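PDB 6QZO: peroxidase from Cellulomonas bogoriensis 69B4 = DSM 16987, which binds heme b and probably acts as a peroxidase of the DyP type, using peroxide to oxidise its substrates. Local coordinates for residues L265-L276 against V286-R297. Residues are numbered along the deposited sequence; the frame is centred on the assembly and turned at random.
Sequences LTGRAEHDEPDL and VIDLEAHIRRAR. With HEM (protoporphyrin IX containing Fe), chain I.
The guanidinium of R294 lies between two leucines: CD2 of L276 sits over the centre of one face, 3.8 Å above the plane, and CD2 of L289 lies over the opposite face, offset toward the rim. Its edge meets carbonyl oxygens, an example of how one arginine can tie two loop passages together, here on the proximal heme side of the C-terminal ferredoxin-like domain of a DyP-type peroxidase. In the guanidinium plane, R294 NH2 donates to L276 O at 2.9 Å (159°), and NH1 adds a weak bond to the same oxygen. NH2 also reaches I287 O from above that carbonyl's plane, while NE bonds to D288 O, which A291 N approaches from the opposite face. The chain leaves with CG anti to the backbone N (chi1 -179°) and bends at chi3, bringing the edge of the group back against the turn D288-A291 that precedes helix 292-296. A leucine in place of R294 would probably leave the carbonyls of L276, I287 and D288 without these donors and the 265-276 loop less firmly tied to the helix.

The second guanidinium, that of R297, has P274 CD and E273 OE1 at its edge; the salt bridge to E273 is long, and the carboxylate is turned 78° from the guanidinium plane. L276 reaches between the two arginines, its CD1 3.5 Å from R297 CD. Beside it, I287 CD1 meets L276 CD2 at 3.8 Å and P274 CB at 4.0 Å, and this apolar row continues to T266 CG2 on V286 CG1.

Further in, P274 CG touches I293 CD1 at 3.9 Å, and I293 CG2 in turn rests against the heme. One residue earlier in the helix, H292, hydrogen-bonded through ND1 to D350, coordinates the heme iron through NE2 at 2.1 Å.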
ATOM      1  N   LEU A 265      14.622  28.645  -6.964  1.00 31.18           N
ATOM      2  CA  LEU A 265      14.649  29.863  -6.110  1.00 31.95           C
ATOM      3  C   LEU A 265      14.777  31.118  -6.991  1.00 32.22           C
ATOM      4  O   LEU A 265      14.353  32.193  -6.541  1.00 32.06           O
ATOM      5  CB  LEU A 265      15.796  29.747  -5.099  1.00 32.02           C
ATOM      6  CG  LEU A 265      15.730  28.548  -4.156  1.00 31.77           C
ATOM      7  CD1 LEU A 265      16.657  28.715  -2.973  1.00 31.94           C
ATOM      8  CD2 LEU A 265      14.309  28.310  -3.671  1.00 31.90           C
ATOM      9  N   THR A 266      15.314  30.968  -8.209  1.00 32.11           N
ATOM     10  CA  THR A 266      15.637  32.073  -9.155  1.00 33.14           C
ATOM     11  C   THR A 266      14.490  32.334 -10.142  1.00 34.09           C
ATOM     12  O   THR A 266      14.567  33.340 -10.851  1.00 34.88           O
ATOM     13  CB  THR A 266      16.939  31.768  -9.892  1.00 32.33           C
ATOM     14  OG1 THR A 266      16.778  30.530 -10.579  1.00 31.29           O
ATOM     15  CG2 THR A 266      18.128  31.674  -8.963  1.00 32.22           C
ATOM     16  N   GLY A 267      13.472  31.472 -10.185  1.00 34.68           N
ATOM     17  CA  GLY A 267      12.400  31.525 -11.200  1.00 36.19           C
ATOM     18  C   GLY A 267      11.029  31.711 -10.577  1.00 37.50           C
ATOM     19  O   GLY A 267      10.980  31.976  -9.364  1.00 37.21           O
ATOM     20  N   ARG A 268       9.964  31.560 -11.378  1.00 39.43           N
ATOM     21  CA  ARG A 268       8.543  31.781 -10.976  1.00 41.51           C
ATOM     22  C   ARG A 268       7.693  30.519 -11.180  1.00 41.18           C
ATOM     23  O   ARG A 268       6.711  30.364 -10.428  1.00 41.12           O
ATOM     24  CB  ARG A 268       7.909  32.927 -11.775  1.00 44.20           C
ATOM     25  CG  ARG A 268       8.509  34.308 -11.519  1.00 46.66           C
ATOM     26  CD  ARG A 268       8.625  34.835 -10.094  1.00 47.23           C
ATOM     27  NE  ARG A 268       7.472  34.576  -9.241  1.00 47.73           N
ATOM     28  CZ  ARG A 268       7.352  34.997  -7.980  1.00 48.13           C
ATOM     29  NH1 ARG A 268       8.318  35.696  -7.394  1.00 47.88           N
ATOM     30  NH2 ARG A 268       6.249  34.720  -7.304  1.00 47.98           N
ATOM     31  N   ALA A 269       8.030  29.664 -12.158  1.00 40.44           N
ATOM     32  CA  ALA A 269       7.256  28.451 -12.526  1.00 40.07           C
ATOM     33  C   ALA A 269       8.117  27.182 -12.431  1.00 38.69           C
ATOM     34  O   ALA A 269       9.365  27.276 -12.456  1.00 38.05           O
ATOM     35  CB  ALA A 269       6.680  28.621 -13.910  1.00 41.43           C
ATOM     36  N   GLU A 270       7.457  26.022 -12.321  1.00 37.46           N
ATOM     37  CA  GLU A 270       8.108  24.696 -12.154  1.00 36.46           C
ATOM     38  C   GLU A 270       9.221  24.512 -13.191  1.00 37.31           C
ATOM     39  O   GLU A 270      10.309  24.047 -12.812  1.00 37.42           O
ATOM     40  CB  GLU A 270       7.098  23.554 -12.288  1.00 35.32           C
ATOM     41  CG  GLU A 270       7.640  22.220 -11.793  1.00 34.17           C
ATOM     42  CD  GLU A 270       6.849  20.987 -12.188  1.00 33.54           C
ATOM     43  OE1 GLU A 270       5.615  21.105 -12.365  1.00 34.06           O
ATOM     44  OE2 GLU A 270       7.471  19.902 -12.298  1.00 32.23           O
ATOM     45  N   HIS A 271       8.948  24.846 -14.453  1.00 38.31           N
ATOM     46  CA  HIS A 271       9.733  24.377 -15.625  1.00 40.15           C
ATOM     47  C   HIS A 271      10.768  25.428 -16.049  1.00 40.79           C
ATOM     48  O   HIS A 271      11.554  25.129 -16.959  1.00 40.72           O
ATOM     49  CB  HIS A 271       8.769  23.927 -16.728  1.00 41.76           C
ATOM     50  CG  HIS A 271       8.200  22.576 -16.447  1.00 42.04           C
ATOM     51  ND1 HIS A 271       8.956  21.430 -16.577  1.00 41.51           N
ATOM     52  CD2 HIS A 271       6.978  22.185 -16.027  1.00 42.93           C
ATOM     53  CE1 HIS A 271       8.228  20.376 -16.252  1.00 42.01           C
ATOM     54  NE2 HIS A 271       7.000  20.811 -15.906  1.00 42.77           N
ATOM     55  N   ASP A 272      10.802  26.584 -15.378  1.00 40.36           N
ATOM     56  CA  ASP A 272      11.894  27.576 -15.523  1.00 40.92           C
ATOM     57  C   ASP A 272      13.240  26.869 -15.338  1.00 40.80           C
ATOM     58  O   ASP A 272      13.321  25.942 -14.505  1.00 41.10           O
ATOM     59  CB  ASP A 272      11.757  28.724 -14.521  1.00 40.50           C
ATOM     60  CG  ASP A 272      10.612  29.680 -14.816  1.00 40.49           C
ATOM     61  OD1 ASP A 272       9.875  29.448 -15.785  1.00 40.41           O
ATOM     62  OD2 ASP A 272      10.464  30.653 -14.066  1.00 40.76           O
ATOM     63  N   GLU A 273      14.243  27.297 -16.103  1.00 41.25           N
ATOM     64  CA  GLU A 273      15.654  26.858 -15.965  1.00 41.40           C
ATOM     65  C   GLU A 273      16.227  27.473 -14.694  1.00 40.11           C
ATOM     66  O   GLU A 273      16.171  28.681 -14.505  1.00 41.27           O
ATOM     67  CB  GLU A 273      16.494  27.284 -17.174  1.00 42.90           C
ATOM     68  CG  GLU A 273      16.337  26.374 -18.381  1.00 43.92           C
ATOM     69  CD  GLU A 273      16.797  24.943 -18.149  1.00 44.24           C
ATOM     70  OE1 GLU A 273      17.777  24.750 -17.382  1.00 44.15           O
ATOM     71  OE2 GLU A 273      16.151  24.025 -18.701  1.00 44.40           O
ATOM     72  N   PRO A 274      16.794  26.662 -13.779  1.00 37.76           N
ATOM     73  CA  PRO A 274      17.524  27.206 -12.638  1.00 37.56           C
ATOM     74  C   PRO A 274      18.683  28.094 -13.112  1.00 38.37           C
ATOM     75  O   PRO A 274      19.369  27.700 -14.012  1.00 39.00           O
ATOM     76  CB  PRO A 274      18.051  25.963 -11.903  1.00 36.44           C
ATOM     77  CG  PRO A 274      17.166  24.827 -12.388  1.00 36.04           C
ATOM     78  CD  PRO A 274      16.769  25.192 -13.798  1.00 36.71           C
ATOM     79  N   ASP A 275      18.857  29.268 -12.501  1.00 38.40           N
ATOM     80  CA  ASP A 275      19.990  30.191 -12.775  1.00 38.27           C
ATOM     81  C   ASP A 275      21.045  29.996 -11.678  1.00 37.50           C
ATOM     82  O   ASP A 275      20.953  30.649 -10.632  1.00 37.50           O
ATOM     83  CB  ASP A 275      19.504  31.633 -12.910  1.00 38.44           C
ATOM     84  CG  ASP A 275      20.604  32.580 -13.365  1.00 39.25           C
ATOM     85  OD1 ASP A 275      21.758  32.125 -13.461  1.00 39.41           O
ATOM     86  OD2 ASP A 275      20.319  33.765 -13.605  1.00 38.77           O
ATOM     87  N   LEU A 276      22.032  29.142 -11.948  1.00 37.87           N
ATOM     88  CA  LEU A 276      23.090  28.736 -10.989  1.00 37.18           C
ATOM     89  C   LEU A 276      24.183  29.805 -10.914  1.00 38.01           C
ATOM     90  O   LEU A 276      25.083  29.641 -10.074  1.00 36.81           O
ATOM     91  CB  LEU A 276      23.663  27.388 -11.434  1.00 36.84           C
ATOM     92  CG  LEU A 276      22.666  26.229 -11.420  1.00 37.12           C
ATOM     93  CD1 LEU A 276      23.314  24.953 -11.951  1.00 36.70           C
ATOM     94  CD2 LEU A 276      22.097  25.990 -10.009  1.00 36.84           C
ATOM     95  N   VAL A 286      22.178  32.327  -5.029  1.00 34.20           N
ATOM     96  CA  VAL A 286      20.729  32.233  -4.673  1.00 32.98           C
ATOM     97  C   VAL A 286      20.394  30.757  -4.446  1.00 31.12           C
ATOM     98  O   VAL A 286      19.741  30.455  -3.452  1.00 30.43           O
ATOM     99  CB  VAL A 286      19.810  32.853  -5.743  1.00 33.42           C
ATOM    100  CG1 VAL A 286      18.343  32.624  -5.424  1.00 33.25           C
ATOM    101  CG2 VAL A 286      20.061  34.335  -5.913  1.00 34.58           C
ATOM    102  N   ILE A 287      20.828  29.888  -5.361  1.00 29.87           N
ATOM    103  CA  ILE A 287      20.801  28.410  -5.171  1.00 28.34           C
ATOM    104  C   ILE A 287      22.122  28.025  -4.513  1.00 28.02           C
ATOM    105  O   ILE A 287      23.193  28.392  -5.072  1.00 27.68           O
ATOM    106  CB  ILE A 287      20.568  27.678  -6.506  1.00 28.07           C
ATOM    107  CG1 ILE A 287      19.197  28.042  -7.096  1.00 28.10           C
ATOM    108  CG2 ILE A 287      20.721  26.174  -6.323  1.00 27.13           C
ATOM    109  CD1 ILE A 287      19.086  27.836  -8.567  1.00 28.02           C
ATOM    110  N   ASP A 288      22.048  27.371  -3.349  1.00 27.03           N
ATOM    111  CA  ASP A 288      23.232  27.066  -2.505  1.00 27.03           C
ATOM    112  C   ASP A 288      24.241  26.249  -3.326  1.00 27.07           C
ATOM    113  O   ASP A 288      23.809  25.485  -4.227  1.00 25.97           O
ATOM    114  CB  ASP A 288      22.801  26.333  -1.235  1.00 26.58           C
ATOM    115  CG  ASP A 288      23.825  26.388  -0.118  1.00 26.98           C
ATOM    116  OD1 ASP A 288      24.760  25.572  -0.152  1.00 26.62           O
ATOM    117  OD2 ASP A 288      23.695  27.271   0.762  1.00 27.61           O
ATOM    118  N   LEU A 289      25.529  26.382  -3.008  1.00 27.42           N
ATOM    119  CA  LEU A 289      26.636  25.627  -3.661  1.00 27.65           C
ATOM    120  C   LEU A 289      26.432  24.124  -3.439  1.00 27.09           C
ATOM    121  O   LEU A 289      26.928  23.343  -4.262  1.00 27.38           O
ATOM    122  CB  LEU A 289      27.996  26.080  -3.105  1.00 28.20           C
ATOM    123  CG  LEU A 289      28.559  27.392  -3.649  1.00 29.14           C
ATOM    124  CD1 LEU A 289      29.941  27.676  -3.061  1.00 29.75           C
ATOM    125  CD2 LEU A 289      28.647  27.396  -5.172  1.00 29.47           C
ATOM    126  N   GLU A 290      25.712  23.735  -2.381  1.00 27.13           N
ATOM    127  CA  GLU A 290      25.507  22.323  -1.961  1.00 26.32           C
ATOM    128  C   GLU A 290      24.025  21.941  -2.052  1.00 25.22           C
ATOM    129  O   GLU A 290      23.650  20.895  -1.515  1.00 25.34           O
ATOM    130  CB  GLU A 290      26.071  22.154  -0.551  1.00 27.05           C
ATOM    131  CG  GLU A 290      27.592  22.191  -0.544  1.00 28.01           C
ATOM    132  CD  GLU A 290      28.245  22.011   0.807  1.00 28.75           C
ATOM    133  OE1 GLU A 290      27.526  22.122   1.835  1.00 29.74           O
ATOM    134  OE2 GLU A 290      29.449  21.711   0.815  1.00 28.92           O
ATOM    135  N   ALA A 291      23.222  22.752  -2.732  1.00 24.96           N
ATOM    136  CA  ALA A 291      21.787  22.497  -3.017  1.00 24.19           C
ATOM    137  C   ALA A 291      21.682  21.253  -3.905  1.00 23.56           C
ATOM    138  O   ALA A 291      22.531  21.104  -4.806  1.00 24.27           O
ATOM    139  CB  ALA A 291      21.157  23.688  -3.684  1.00 24.28           C
ATOM    140  N   HIS A 292      20.668  20.423  -3.669  1.00 22.55           N
ATOM    141  CA  HIS A 292      20.496  19.100  -4.318  1.00 21.83           C
ATOM    142  C   HIS A 292      20.601  19.249  -5.840  1.00 21.95           C
ATOM    143  O   HIS A 292      21.298  18.446  -6.463  1.00 21.90           O
ATOM    144  CB  HIS A 292      19.173  18.448  -3.876  1.00 20.98           C
ATOM    145  CG  HIS A 292      18.961  17.063  -4.400  1.00 20.29           C
ATOM    146  ND1 HIS A 292      19.811  16.020  -4.099  1.00 19.88           N
ATOM    147  CD2 HIS A 292      17.988  16.545  -5.193  1.00 20.09           C
ATOM    148  CE1 HIS A 292      19.380  14.919  -4.695  1.00 19.77           C
ATOM    149  NE2 HIS A 292      18.249  15.209  -5.375  1.00 19.43           N
ATOM    150  N   ILE A 293      19.904  20.219  -6.424  1.00 22.30           N
ATOM    151  CA  ILE A 293      19.732  20.269  -7.905  1.00 22.57           C
ATOM    152  C   ILE A 293      20.995  20.861  -8.538  1.00 23.07           C
ATOM    153  O   ILE A 293      21.186  20.675  -9.752  1.00 23.71           O
ATOM    154  CB  ILE A 293      18.459  21.037  -8.314  1.00 22.52           C
ATOM    155  CG1 ILE A 293      18.567  22.541  -8.045  1.00 23.00           C
ATOM    156  CG2 ILE A 293      17.242  20.414  -7.659  1.00 21.96           C
ATOM    157  CD1 ILE A 293      17.526  23.352  -8.759  1.00 23.48           C
ATOM    158  N   ARG A 294      21.816  21.563  -7.764  1.00 23.13           N
ATOM    159  CA  ARG A 294      23.132  22.038  -8.256  1.00 23.80           C
ATOM    160  C   ARG A 294      24.074  20.832  -8.315  1.00 23.55           C
ATOM    161  O   ARG A 294      24.715  20.646  -9.345  1.00 24.32           O
ATOM    162  CB  ARG A 294      23.685  23.152  -7.363  1.00 24.20           C
ATOM    163  CG  ARG A 294      25.023  23.700  -7.828  1.00 24.67           C
ATOM    164  CD  ARG A 294      25.598  24.677  -6.829  1.00 25.17           C
ATOM    165  NE  ARG A 294      24.903  25.949  -6.864  1.00 26.00           N
ATOM    166  CZ  ARG A 294      25.117  26.915  -7.757  1.00 26.92           C
ATOM    167  NH1 ARG A 294      26.009  26.747  -8.726  1.00 27.19           N
ATOM    168  NH2 ARG A 294      24.427  28.048  -7.688  1.00 27.51           N
ATOM    169  N   ARG A 295      24.128  20.045  -7.247  1.00 23.26           N
ATOM    170  CA  ARG A 295      25.086  18.922  -7.093  1.00 23.30           C
ATOM    171  C   ARG A 295      24.668  17.741  -7.984  1.00 23.07           C
ATOM    172  O   ARG A 295      25.559  16.967  -8.364  1.00 22.93           O
ATOM    173  CB  ARG A 295      25.183  18.517  -5.618  1.00 22.84           C
ATOM    174  CG  ARG A 295      25.732  19.609  -4.720  1.00 23.22           C
ATOM    175  CD  ARG A 295      27.176  19.936  -5.026  1.00 23.84           C
ATOM    176  NE  ARG A 295      28.046  18.802  -4.744  1.00 23.72           N
ATOM    177  CZ  ARG A 295      29.322  18.714  -5.102  1.00 24.07           C
ATOM    178  NH1 ARG A 295      29.895  19.696  -5.783  1.00 24.88           N
ATOM    179  NH2 ARG A 295      30.006  17.631  -4.808  1.00 23.84           N
ATOM    180  N   ALA A 296      23.375  17.613  -8.296  1.00 23.25           N
ATOM    181  CA  ALA A 296      22.792  16.462  -9.027  1.00 23.46           C
ATOM    182  C   ALA A 296      22.759  16.738 -10.533  1.00 24.50           C
ATOM    183  O   ALA A 296      22.667  15.759 -11.309  1.00 24.29           O
ATOM    184  CB  ALA A 296      21.418  16.167  -8.498  1.00 22.97           C
ATOM    185  N   ARG A 297      22.848  18.009 -10.921  1.00 26.38           N
ATOM    186  CA  ARG A 297      22.826  18.458 -12.338  1.00 28.23           C
ATOM    187  C   ARG A 297      23.875  17.673 -13.136  1.00 28.55           C
ATOM    188  O   ARG A 297      24.932  17.348 -12.605  1.00 28.42           O
ATOM    189  CB  ARG A 297      23.089  19.966 -12.412  1.00 30.58           C
ATOM    190  CG  ARG A 297      22.799  20.556 -13.780  1.00 33.00           C
ATOM    191  CD  ARG A 297      23.164  22.011 -13.922  1.00 35.41           C
ATOM    192  NE  ARG A 297      22.803  22.438 -15.265  1.00 37.63           N
ATOM    193  CZ  ARG A 297      21.684  23.102 -15.595  1.00 39.43           C
ATOM    194  NH1 ARG A 297      20.781  23.411 -14.667  1.00 39.94           N
ATOM    195  NH2 ARG A 297      21.464  23.440 -16.857  1.00 39.54           N
TER
HETATM  196  CHA HEM I 401      16.140  16.403  -8.514  1.00 21.48           C
HETATM  197  CHB HEM I 401      14.384  14.900  -4.293  1.00 20.86           C
HETATM  198  CHC HEM I 401      17.758  11.445  -4.135  1.00 21.18           C
HETATM  199  CHD HEM I 401      19.251  12.686  -8.547  1.00 21.01           C
HETATM  200  C1A HEM I 401      15.402  16.301  -7.368  1.00 21.52           C
HETATM  201  C2A HEM I 401      14.409  17.241  -6.964  1.00 22.09           C
HETATM  202  C3A HEM I 401      13.929  16.819  -5.766  1.00 22.42           C
HETATM  203  C4A HEM I 401      14.594  15.614  -5.450  1.00 21.66           C
HETATM  204  CMA HEM I 401      12.864  17.482  -4.914  1.00 22.73           C
HETATM  205  CAA HEM I 401      14.001  18.511  -7.689  1.00 22.01           C
HETATM  206  CBA HEM I 401      12.869  18.309  -8.696  1.00 22.17           C
HETATM  207  CGA HEM I 401      13.387  17.561  -9.882  1.00 22.43           C
HETATM  208  O1A HEM I 401      13.268  16.305  -9.867  1.00 22.60           O
HETATM  209  O2A HEM I 401      13.930  18.188 -10.835  1.00 22.60           O
HETATM  210  C1B HEM I 401      15.177  13.827  -3.903  1.00 20.63           C
HETATM  211  C2B HEM I 401      14.970  13.152  -2.670  1.00 21.56           C
HETATM  212  C3B HEM I 401      15.926  12.168  -2.606  1.00 20.70           C
HETATM  213  C4B HEM I 401      16.705  12.298  -3.845  1.00 20.59           C
HETATM  214  CMB HEM I 401      13.882  13.463  -1.646  1.00 20.86           C
HETATM  215  CAB HEM I 401      16.156  11.108  -1.604  1.00 20.57           C
HETATM  216  CBB HEM I 401      15.282  10.789  -0.650  1.00 20.77           C
HETATM  217  C1C HEM I 401      18.458  11.461  -5.318  1.00 20.77           C
HETATM  218  C2C HEM I 401      19.501  10.586  -5.618  1.00 20.54           C
HETATM  219  C3C HEM I 401      19.964  10.907  -6.872  1.00 20.97           C
HETATM  220  C4C HEM I 401      19.160  12.019  -7.346  1.00 20.39           C
HETATM  221  CMC HEM I 401      20.076   9.480  -4.776  1.00 20.55           C
HETATM  222  CAC HEM I 401      21.083  10.077  -7.391  1.00 21.34           C
HETATM  223  CBC HEM I 401      21.659  10.206  -8.555  1.00 21.86           C
HETATM  224  C1D HEM I 401      18.497  13.829  -8.882  1.00 20.53           C
HETATM  225  C2D HEM I 401      18.658  14.529 -10.169  1.00 21.30           C
HETATM  226  C3D HEM I 401      17.811  15.574 -10.154  1.00 22.12           C
HETATM  227  C4D HEM I 401      17.126  15.489  -8.853  1.00 21.52           C
HETATM  228  CMD HEM I 401      19.603  14.228 -11.320  1.00 20.80           C
HETATM  229  CAD HEM I 401      17.615  16.609 -11.268  1.00 22.82           C
HETATM  230  CBD HEM I 401      18.577  17.800 -11.080  1.00 23.71           C
HETATM  231  CGD HEM I 401      18.515  18.875 -12.161  1.00 24.49           C
HETATM  232  O1D HEM I 401      19.093  18.710 -13.257  1.00 24.26           O
HETATM  233  O2D HEM I 401      17.914  19.969 -11.967  1.00 25.66           O
HETATM  234  NA  HEM I 401      15.502  15.314  -6.432  1.00 21.20           N
HETATM  235  NB  HEM I 401      16.211  13.298  -4.559  1.00 20.73           N
HETATM  236  NC  HEM I 401      18.258  12.328  -6.351  1.00 20.30           N
HETATM  237  ND  HEM I 401      17.568  14.448  -8.140  1.00 21.05           N
HETATM  238 FE   HEM I 401      16.946  13.956  -6.422  1.00 20.92          FE